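Local atomic coordinates of acyl-coenzyme A oxidase 1 (Yarrowia lipolytica, PDB entry 5Y9D), a protein that catalyses the oxidation of 2,3-saturated acyl-CoAs to (2E)-enoyl-CoAs in peroxisomal fatty acid beta-oxidation, using FAD and passing the electrons to O2 to give H2O2. Residues A[115-125]-A[314-325]; A[65-76]-A[648-656]. All blocks are in the same frame, centred on the assembly; numbering follows the deposited sequence.

Contact 1: residues A[115-125]-A[314-325]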
loop_
_atom_site.group_PDB
_atom_site.type_symbol
_atom_site.label_atom_id
_atom_site.label_comp_id
_atom_site.label_asym_id
_atom_site.label_seq_id
_atom_site.Cartn_x
_atom_site.Cartn_y
_atom_site.Cartn_z
ATOM N N GLN A 115 -15.511 10.224 -12.724
ATOM C CA GLN A 115 -14.965 8.876 -12.555
ATOM C C GLN A 115 -13.931 8.511 -13.619
ATOM O O GLN A 115 -12.820 8.083 -13.291
ATOM C CB GLN A 115 -16.099 7.845 -12.535
ATOM C CG GLN A 115 -16.959 7.943 -11.299
ATOM C CD GLN A 115 -18.332 7.313 -11.440
ATOM O OE1 GLN A 115 -18.639 6.576 -12.399
ATOM N NE2 GLN A 115 -19.163 7.572 -10.449
ATOM N N LEU A 116 -14.276 8.725 -14.886
ATOM C CA LEU A 116 -13.376 8.387 -15.990
ATOM C C LEU A 116 -12.074 9.195 -15.966
ATOM O O LEU A 116 -10.985 8.674 -16.251
ATOM C CB LEU A 116 -14.069 8.585 -17.318
ATOM C CG LEU A 116 -15.341 7.768 -17.526
ATOM C CD1 LEU A 116 -16.221 8.408 -18.596
ATOM C CD2 LEU A 116 -15.009 6.339 -17.898
ATOM N N HIS A 117 -12.173 10.473 -15.622
ATOM C CA HIS A 117 -10.992 11.330 -15.575
ATOM C C HIS A 117 -10.106 11.002 -14.377
ATOM O O HIS A 117 -8.887 11.163 -14.441
ATOM C CB HIS A 117 -11.441 12.771 -15.555
ATOM C CG HIS A 117 -10.327 13.753 -15.609
ATOM N ND1 HIS A 117 -9.142 13.502 -16.263
ATOM C CD2 HIS A 117 -10.214 14.990 -15.088
ATOM C CE1 HIS A 117 -8.344 14.544 -16.146
ATOM N NE2 HIS A 117 -8.969 15.458 -15.430
ATOM N N GLY A 118 -10.718 10.505 -13.302
ATOM C CA GLY A 118 -9.998 10.131 -12.078
ATOM C C GLY A 118 -9.154 8.891 -12.238
ATOM O O GLY A 118 -8.261 8.631 -11.427
ATOM N N MET A 119 -9.426 8.101 -13.274
ATOM C CA MET A 119 -8.528 6.998 -13.608
ATOM C C MET A 119 -7.075 7.386 -13.714
ATOM O O MET A 119 -6.247 6.576 -13.414
ATOM C CB MET A 119 -8.861 6.393 -14.962
ATOM C CG MET A 119 -10.212 5.744 -15.020
ATOM S SD MET A 119 -10.339 4.981 -16.621
ATOM C CE MET A 119 -9.425 3.504 -16.234
ATOM N N VAL A 120 -6.793 8.577 -14.236
ATOM C CA VAL A 120 -5.417 9.028 -14.547
ATOM C C VAL A 120 -5.025 10.384 -13.947
ATOM O O VAL A 120 -3.856 10.755 -14.005
ATOM C CB VAL A 120 -5.142 9.121 -16.073
ATOM C CG1 VAL A 120 -5.122 7.745 -16.686
ATOM C CG2 VAL A 120 -6.185 9.967 -16.770
ATOM N N ASP A 121 -5.993 11.121 -13.405
ATOM C CA ASP A 121 -5.714 12.412 -12.773
ATOM C C ASP A 121 -6.592 12.629 -11.550
ATOM O O ASP A 121 -7.585 13.328 -11.583
ATOM C CB ASP A 121 -5.895 13.562 -13.762
ATOM C CG ASP A 121 -5.448 14.893 -13.184
ATOM O OD1 ASP A 121 -5.003 14.913 -12.015
ATOM O OD2 ASP A 121 -5.551 15.929 -13.869
ATOM N N MET A 122 -6.190 12.046 -10.442
ATOM C CA MET A 122 -6.929 12.237 -9.232
ATOM C C MET A 122 -6.887 13.666 -8.676
ATOM O O MET A 122 -7.867 14.082 -8.070
ATOM C CB MET A 122 -6.530 11.167 -8.206
ATOM C CG MET A 122 -7.380 9.882 -8.378
ATOM S SD MET A 122 -6.751 8.349 -7.641
ATOM C CE MET A 122 -5.952 7.506 -9.016
ATOM N N SER A 123 -5.823 14.444 -8.907
ATOM C CA SER A 123 -5.761 15.776 -8.321
ATOM C C SER A 123 -6.887 16.699 -8.892
ATOM O O SER A 123 -7.607 17.356 -8.134
ATOM C CB SER A 123 -4.361 16.375 -8.493
ATOM O OG SER A 123 -3.387 15.739 -7.640
ATOM N N THR A 124 -7.073 16.711 -10.212
ATOM C CA THR A 124 -8.096 17.575 -10.828
ATOM C C THR A 124 -9.489 17.064 -10.470
ATOM O O THR A 124 -10.439 17.827 -10.295
ATOM C CB THR A 124 -8.019 17.562 -12.356
ATOM O OG1 THR A 124 -6.746 18.030 -12.801
ATOM C CG2 THR A 124 -9.134 18.431 -12.947
ATOM N N ARG A 125 -9.620 15.755 -10.403
ATOM C CA ARG A 125 -10.882 15.206 -10.052
ATOM C C ARG A 125 -11.288 15.742 -8.670
ATOM O O ARG A 125 -12.338 16.321 -8.522
ATOM C CB ARG A 125 -10.801 13.685 -10.112
ATOM C CG ARG A 125 -12.130 12.992 -9.964
ATOM C CD ARG A 125 -12.381 12.576 -8.518
ATOM N NE ARG A 125 -13.749 12.084 -8.396
ATOM C CZ ARG A 125 -14.153 10.880 -8.776
ATOM N NH1 ARG A 125 -13.294 10.037 -9.299
ATOM N NH2 ARG A 125 -15.430 10.533 -8.632
ATOM N N SER A 314 -20.129 7.351 -5.559
ATOM C CA SER A 314 -19.176 7.596 -6.638
ATOM C C SER A 314 -17.845 6.874 -6.388
ATOM O O SER A 314 -17.180 6.495 -7.330
ATOM C CB SER A 314 -18.961 9.091 -6.851
ATOM O OG SER A 314 -18.596 9.327 -8.198
ATOM N N MET A 315 -17.477 6.650 -5.127
ATOM C CA MET A 315 -16.260 5.861 -4.807
ATOM C C MET A 315 -16.303 4.346 -5.094
ATOM O O MET A 315 -15.243 3.702 -5.181
ATOM C CB MET A 315 -15.839 6.095 -3.371
ATOM C CG MET A 315 -15.129 7.418 -3.220
ATOM S SD MET A 315 -14.897 7.866 -1.502
ATOM C CE MET A 315 -15.145 9.626 -1.607
ATOM N N ILE A 316 -17.497 3.776 -5.238
ATOM C CA ILE A 316 -17.585 2.386 -5.580
ATOM C C ILE A 316 -17.140 2.263 -7.050
ATOM O O ILE A 316 -16.422 1.346 -7.411
ATOM C CB ILE A 316 -18.980 1.803 -5.327
ATOM C CG1 ILE A 316 -19.401 1.977 -3.868
ATOM C CG2 ILE A 316 -19.007 0.311 -5.588
ATOM C CD1 ILE A 316 -20.905 2.065 -3.698
ATOM N N ALA A 317 -17.516 3.220 -7.871
ATOM C CA ALA A 317 -17.149 3.220 -9.283
ATOM C C ALA A 317 -15.675 3.511 -9.468
ATOM O O ALA A 317 -15.021 2.841 -10.257
ATOM C CB ALA A 317 -17.991 4.237 -10.048
ATOM N N ASP A 318 -15.142 4.507 -8.757
ATOM C CA ASP A 318 -13.713 4.766 -8.852
ATOM C C ASP A 318 -12.976 3.478 -8.623
ATOM O O ASP A 318 -12.107 3.142 -9.395
ATOM C CB ASP A 318 -13.196 5.790 -7.841
ATOM C CG ASP A 318 -13.912 7.110 -7.902
ATOM O OD1 ASP A 318 -14.418 7.473 -8.988
ATOM O OD2 ASP A 318 -13.968 7.773 -6.838
ATOM N N SER A 319 -13.334 2.741 -7.582
ATOM C CA SER A 319 -12.682 1.490 -7.290
ATOM C C SER A 319 -12.672 0.565 -8.507
ATOM O O SER A 319 -11.647 -0.017 -8.826
ATOM C CB SER A 319 -13.343 0.788 -6.097
ATOM O OG SER A 319 -13.214 1.537 -4.907
ATOM N N PHE A 320 -13.803 0.424 -9.184
ATOM C CA PHE A 320 -13.817 -0.295 -10.465
ATOM C C PHE A 320 -12.892 0.348 -11.491
ATOM O O PHE A 320 -12.018 -0.311 -12.053
ATOM C CB PHE A 320 -15.218 -0.367 -11.045
ATOM C CG PHE A 320 -15.264 -0.799 -12.505
ATOM C CD1 PHE A 320 -15.027 -2.110 -12.866
ATOM C CD2 PHE A 320 -15.583 0.107 -13.504
ATOM C CE1 PHE A 320 -15.102 -2.513 -14.204
ATOM C CE2 PHE A 320 -15.668 -0.285 -14.839
ATOM C CZ PHE A 320 -15.419 -1.600 -15.196
ATOM N N HIS A 321 -13.064 1.639 -11.731
ATOM C CA HIS A 321 -12.318 2.272 -12.822
ATOM C C HIS A 321 -10.789 2.282 -12.654
ATOM O O HIS A 321 -10.050 1.960 -13.584
ATOM C CB HIS A 321 -12.849 3.658 -13.059
ATOM C CG HIS A 321 -14.164 3.657 -13.751
ATOM N ND1 HIS A 321 -15.331 4.025 -13.132
ATOM C CD2 HIS A 321 -14.503 3.292 -15.004
ATOM C CE1 HIS A 321 -16.332 3.932 -13.982
ATOM N NE2 HIS A 321 -15.849 3.513 -15.133
ATOM N N VAL A 322 -10.307 2.597 -11.468
ATOM C CA VAL A 322 -8.876 2.560 -11.242
ATOM C C VAL A 322 -8.323 1.112 -11.183
ATOM O O VAL A 322 -7.213 0.849 -11.601
ATOM C CB VAL A 322 -8.551 3.339 -9.956
ATOM C CG1 VAL A 322 -7.102 3.095 -9.496
ATOM C CG2 VAL A 322 -8.848 4.820 -10.182
ATOM N N SER A 323 -9.098 0.180 -10.653
ATOM C CA SER A 323 -8.704 -1.229 -10.641
ATOM C C SER A 323 -8.556 -1.740 -12.030
ATOM O O SER A 323 -7.614 -2.428 -12.334
ATOM C CB SER A 323 -9.724 -2.083 -9.909
ATOM O OG SER A 323 -9.528 -1.913 -8.516
ATOM N N LYS A 324 -9.474 -1.358 -12.899
ATOM C CA LYS A 324 -9.449 -1.918 -14.211
ATOM C C LYS A 324 -8.265 -1.361 -14.983
ATOM O O LYS A 324 -7.807 -2.001 -15.924
ATOM C CB LYS A 324 -10.752 -1.698 -14.940
ATOM C CG LYS A 324 -10.830 -0.414 -15.741
ATOM C CD LYS A 324 -12.290 -0.121 -16.092
ATOM C CE LYS A 324 -12.377 1.180 -16.831
ATOM N NZ LYS A 324 -13.730 1.362 -17.355
ATOM N N ARG A 325 -7.771 -0.191 -14.585
ATOM C CA ARG A 325 -6.652 0.389 -15.271
ATOM C C ARG A 325 -5.397 -0.386 -14.914
ATOM O O ARG A 325 -4.620 -0.772 -15.776
ATOM C CB ARG A 325 -6.482 1.853 -14.875
ATOM C CG ARG A 325 -5.265 2.524 -15.505
ATOM C CD ARG A 325 -5.076 3.965 -15.035
ATOM N NE ARG A 325 -3.728 4.416 -15.347
ATOM C CZ ARG A 325 -3.024 5.283 -14.633
ATOM N NH1 ARG A 325 -3.523 5.856 -13.542
ATOM N NH2 ARG A 325 -1.774 5.522 -15.001
#
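R125 and D318 form a salt bridge between the N-terminal helical domain and helix 306-334. NH1 of R125 lies 2.8 Å from OD1 of D318, meeting that oxygen from above the carboxylate plane, while NH2 makes a weak bond to the same oxygen. The arginine gets there by a sharp bend at chi2 (-95°). D318 OD2, over one face of the guanidinium, accepts from Q460 NE2. Next to the bridge, Q115 NE2 donates to S314 OG at 2.9 Å, nearly straight (172°) and in the amide plane; S314 lies about 7 Å, side chain to side chain, from E464, the proton acceptor by similarity. At the other end R325 NH1 reaches M119 O at 2.8 Å in a bent bond, the oxygen tilted from the guanidinium plane. R325 has a further partner in I654, and V120 CG1 lies over one guanidinium face.

Q115 is a knob among S314, A317, D318 and H321. A leucine here has no amide, which would probably leave the buried S314 hydroxyl without its straight, in-plane donor. Q115 OE1 and L116 CD2 approach the H321 ring obliquely. M119, bent at chi3 (81°), brings CE to H321 O (3.1 Å), R325 CB and K324 CE, and M122 CE meets V322 CG2. The buried D318 carboxylate is thus probably balanced by R125, itself partly exposed, with polar pairs joining the helices at both ends.

Contact 2: residues A[65-76]-A[648-656]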
loop_
_atom_site.group_PDB
_atom_site.type_symbol
_atom_site.label_atom_id
_atom_site.label_comp_id
_atom_site.label_asym_id
_atom_site.label_seq_id
_atom_site.Cartn_x
_atom_site.Cartn_y
_atom_site.Cartn_z
ATOM N N MET A 65 -14.696 10.022 -22.965
ATOM C CA MET A 65 -13.281 9.672 -22.964
ATOM C C MET A 65 -12.510 10.306 -24.077
ATOM O O MET A 65 -11.360 10.658 -23.850
ATOM C CB MET A 65 -13.092 8.165 -22.974
ATOM C CG MET A 65 -13.535 7.586 -21.647
ATOM S SD MET A 65 -13.754 5.814 -21.656
ATOM C CE MET A 65 -12.103 5.373 -21.147
ATOM N N SER A 66 -13.110 10.484 -25.261
ATOM C CA SER A 66 -12.402 11.225 -26.315
ATOM C C SER A 66 -12.274 12.704 -25.981
ATOM O O SER A 66 -11.319 13.349 -26.396
ATOM C CB SER A 66 -13.064 11.119 -27.679
ATOM O OG SER A 66 -14.084 10.178 -27.651
ATOM N N SER A 67 -13.244 13.272 -25.281
ATOM C CA SER A 67 -13.068 14.653 -24.863
ATOM C C SER A 67 -11.901 14.733 -23.944
ATOM O O SER A 67 -11.032 15.568 -24.147
ATOM C CB SER A 67 -14.288 15.220 -24.182
ATOM O OG SER A 67 -15.321 15.250 -25.131
ATOM N N ILE A 68 -11.844 13.856 -22.954
ATOM C CA ILE A 68 -10.717 13.889 -22.017
ATOM C C ILE A 68 -9.373 13.621 -22.691
ATOM O O ILE A 68 -8.428 14.319 -22.410
ATOM C CB ILE A 68 -10.942 12.985 -20.802
ATOM C CG1 ILE A 68 -12.196 13.416 -20.032
ATOM C CG2 ILE A 68 -9.773 13.089 -19.832
ATOM C CD1 ILE A 68 -12.844 12.288 -19.264
ATOM N N GLU A 69 -9.313 12.647 -23.596
ATOM C CA GLU A 69 -8.093 12.273 -24.354
ATOM C C GLU A 69 -7.481 13.371 -25.201
ATOM O O GLU A 69 -6.275 13.438 -25.404
ATOM C CB GLU A 69 -8.436 11.201 -25.395
ATOM C CG GLU A 69 -8.435 9.779 -24.910
ATOM C CD GLU A 69 -9.130 8.809 -25.861
ATOM O OE1 GLU A 69 -9.381 9.181 -27.038
ATOM O OE2 GLU A 69 -9.444 7.665 -25.421
ATOM N N ARG A 70 -8.326 14.177 -25.789
ATOM C CA ARG A 70 -7.880 15.023 -26.870
ATOM C C ARG A 70 -7.555 16.443 -26.412
ATOM O O ARG A 70 -6.754 17.128 -27.049
ATOM C CB ARG A 70 -8.952 15.063 -27.957
ATOM C CG ARG A 70 -9.157 13.746 -28.687
ATOM C CD ARG A 70 -10.419 13.793 -29.545
ATOM N NE ARG A 70 -10.536 12.662 -30.455
ATOM C CZ ARG A 70 -11.464 12.553 -31.411
ATOM N NH1 ARG A 70 -12.367 13.539 -31.605
ATOM N NH2 ARG A 70 -11.493 11.464 -32.195
ATOM N N ASP A 71 -8.203 16.873 -25.336
ATOM C CA ASP A 71 -8.036 18.207 -24.781
ATOM C C ASP A 71 -6.616 18.380 -24.267
ATOM O O ASP A 71 -6.242 17.763 -23.271
ATOM C CB ASP A 71 -9.039 18.432 -23.641
ATOM C CG ASP A 71 -9.172 19.908 -23.246
ATOM O OD1 ASP A 71 -8.226 20.688 -23.524
ATOM O OD2 ASP A 71 -10.241 20.276 -22.666
ATOM N N PRO A 72 -5.818 19.226 -24.945
ATOM C CA PRO A 72 -4.420 19.352 -24.577
ATOM C C PRO A 72 -4.146 19.947 -23.198
ATOM O O PRO A 72 -3.083 19.689 -22.653
ATOM C CB PRO A 72 -3.843 20.247 -25.683
ATOM C CG PRO A 72 -4.998 20.956 -26.286
ATOM C CD PRO A 72 -6.142 20.005 -26.157
ATOM N N VAL A 73 -5.077 20.717 -22.631
ATOM C CA VAL A 73 -4.906 21.174 -21.262
ATOM C C VAL A 73 -4.870 19.977 -20.330
ATOM O O VAL A 73 -4.121 20.004 -19.357
ATOM C CB VAL A 73 -5.989 22.176 -20.761
ATOM C CG1 VAL A 73 -5.635 22.693 -19.352
ATOM C CG2 VAL A 73 -6.133 23.376 -21.698
ATOM N N LEU A 74 -5.620 18.919 -20.662
ATOM C CA LEU A 74 -5.805 17.740 -19.782
ATOM C C LEU A 74 -4.779 16.618 -19.943
ATOM O O LEU A 74 -4.959 15.521 -19.413
ATOM C CB LEU A 74 -7.173 17.109 -20.036
ATOM C CG LEU A 74 -8.409 17.980 -19.809
ATOM C CD1 LEU A 74 -9.667 17.130 -19.670
ATOM C CD2 LEU A 74 -8.226 18.844 -18.571
ATOM N N SER A 75 -3.718 16.861 -20.694
ATOM C CA SER A 75 -2.828 15.767 -21.096
ATOM C C SER A 75 -1.984 15.373 -19.895
ATOM O O SER A 75 -1.470 16.226 -19.191
ATOM C CB SER A 75 -1.935 16.212 -22.251
ATOM O OG SER A 75 -0.767 15.426 -22.299
ATOM N N VAL A 76 -1.812 14.082 -19.682
ATOM C CA VAL A 76 -1.107 13.585 -18.491
ATOM C C VAL A 76 0.300 13.027 -18.763
ATOM O O VAL A 76 0.992 12.611 -17.841
ATOM C CB VAL A 76 -2.005 12.596 -17.714
ATOM C CG1 VAL A 76 -3.263 13.328 -17.279
ATOM C CG2 VAL A 76 -2.390 11.368 -18.547
ATOM N N GLY A 648 -12.239 -1.087 -22.376
ATOM C CA GLY A 648 -12.452 -0.071 -23.368
ATOM C C GLY A 648 -11.490 1.086 -23.261
ATOM O O GLY A 648 -11.745 2.118 -23.842
ATOM N N LEU A 649 -10.388 0.908 -22.533
ATOM C CA LEU A 649 -9.373 1.954 -22.327
ATOM C C LEU A 649 -8.379 2.203 -23.465
ATOM O O LEU A 649 -7.654 1.311 -23.865
ATOM C CB LEU A 649 -8.565 1.646 -21.084
ATOM C CG LEU A 649 -9.445 1.577 -19.841
ATOM C CD1 LEU A 649 -8.601 1.398 -18.608
ATOM C CD2 LEU A 649 -10.289 2.839 -19.756
ATOM N N SER A 650 -8.326 3.439 -23.958
ATOM C CA SER A 650 -7.300 3.838 -24.910
ATOM C C SER A 650 -5.977 3.948 -24.165
ATOM O O SER A 650 -5.947 3.812 -22.946
ATOM C CB SER A 650 -7.656 5.167 -25.527
ATOM O OG SER A 650 -7.391 6.240 -24.635
ATOM N N ASP A 651 -4.890 4.193 -24.886
ATOM C CA ASP A 651 -3.566 4.275 -24.255
ATOM C C ASP A 651 -3.424 5.519 -23.383
ATOM O O ASP A 651 -2.621 5.543 -22.431
ATOM C CB ASP A 651 -2.427 4.194 -25.275
ATOM C CG ASP A 651 -2.181 2.754 -25.777
ATOM O OD1 ASP A 651 -2.662 1.770 -25.175
ATOM O OD2 ASP A 651 -1.483 2.601 -26.785
ATOM N N PHE A 652 -4.223 6.527 -23.657
ATOM C CA PHE A 652 -4.216 7.691 -22.833
ATOM C C PHE A 652 -4.613 7.316 -21.380
ATOM O O PHE A 652 -3.975 7.765 -20.426
ATOM C CB PHE A 652 -5.190 8.739 -23.418
ATOM C CG PHE A 652 -5.313 9.985 -22.589
ATOM C CD1 PHE A 652 -6.133 10.009 -21.470
ATOM C CD2 PHE A 652 -4.597 11.130 -22.917
ATOM C CE1 PHE A 652 -6.247 11.153 -20.703
ATOM C CE2 PHE A 652 -4.711 12.273 -22.154
ATOM C CZ PHE A 652 -5.547 12.299 -21.055
ATOM N N PHE A 653 -5.698 6.547 -21.218
ATOM C CA PHE A 653 -6.155 6.167 -19.865
ATOM C C PHE A 653 -5.302 5.067 -19.254
ATOM O O PHE A 653 -5.269 4.922 -18.039
ATOM C CB PHE A 653 -7.636 5.804 -19.820
ATOM C CG PHE A 653 -8.537 6.954 -20.161
ATOM C CD1 PHE A 653 -8.963 7.827 -19.186
ATOM C CD2 PHE A 653 -8.934 7.174 -21.467
ATOM C CE1 PHE A 653 -9.775 8.900 -19.489
ATOM C CE2 PHE A 653 -9.754 8.242 -21.787
ATOM C CZ PHE A 653 -10.167 9.115 -20.798
ATOM N N ILE A 654 -4.584 4.317 -20.081
ATOM C CA ILE A 654 -3.564 3.431 -19.549
ATOM C C ILE A 654 -2.525 4.281 -18.843
ATOM O O ILE A 654 -2.260 4.105 -17.649
ATOM C CB ILE A 654 -2.928 2.576 -20.663
ATOM C CG1 ILE A 654 -3.946 1.545 -21.179
ATOM C CG2 ILE A 654 -1.692 1.846 -20.170
ATOM C CD1 ILE A 654 -4.563 0.671 -20.099
ATOM N N ASN A 655 -1.985 5.223 -19.604
ATOM C CA ASN A 655 -0.915 6.102 -19.198
ATOM C C ASN A 655 0.296 5.329 -18.637
ATOM O O ASN A 655 0.893 5.702 -17.617
ATOM C CB ASN A 655 -1.449 7.145 -18.228
ATOM C CG ASN A 655 -0.547 8.339 -18.134
ATOM O OD1 ASN A 655 -0.548 9.074 -17.147
ATOM N ND2 ASN A 655 0.258 8.526 -19.157
ATOM N N ALA A 656 0.669 4.257 -19.324
ATOM C CA ALA A 656 1.791 3.417 -18.880
ATOM C C ALA A 656 2.360 2.578 -20.032
ATOM O O ALA A 656 1.679 1.713 -20.542
ATOM C CB ALA A 656 1.367 2.492 -17.718
HETATM O O HOH W 1 -10.704 5.133 -23.937
#
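The ring of F652 is sandwiched between two parts of segment 65-76: E69 CA sits over the centre of one face, a CH-pi contact 3.9 Å from the centroid, and V76 CG2 lies over the opposite face, toward the rim. Helix 55-70 of the N-terminal domain thus packs against the short helix 651-654 of the C-terminal acyl-CoA oxidase region. L74 O and S75 CA come at the edge of the F652 ring. The neighbouring ring, F653, has M65 CE over one face, 3.9 Å from its centroid, in a CH-pi contact, and F652 CD1 over the other. M65 SD, farther above, adds a distant Met-aromatic contact. M65 O and E69 OE2 lie at the F653 edge. Bent at chi3 (91°), M65 also carries its methyl CE to L649 CD2, 3.4 Å away. I68 touches both phenylalanines, CG2 near F652 CE1 and CB near F653 CZ.

Beyond the rings, N655 OD1 approaches V76 CG2 at 3.3 Å. S650 is the N-cap of helix 651-654; its OG receives a weak bond from F652 N and donates to E69 OE2 at 2.6 Å, from above the carboxylate plane. One water completes the join, donating to E69 OE2 and G648 O while accepting from S650 N at 2.9 Å.

Contact 1 is nested inside the chain loop that contact 2 closes, and their centres are 13 Å apart. They touch directly: R325 NE of contact 1 lies 2.7 Å from I654 O of contact 2, a probable hydrogen bond, and M119 CE packs 3.3 Å from L649 CD1. V120 CG1 packs 3.1 Å from the carbonyl O of F653, in the short helix 651-654. Segment 115-125 is therefore flanked by both helix 306-334 and the C-terminal region. Contact 1 is the one nearer the chemistry, with the M122 side chain about 10 Å from a bound FAD, whereas contact 2 lies away from the annotated sites, its centre about 20 Å from the centre of the chain.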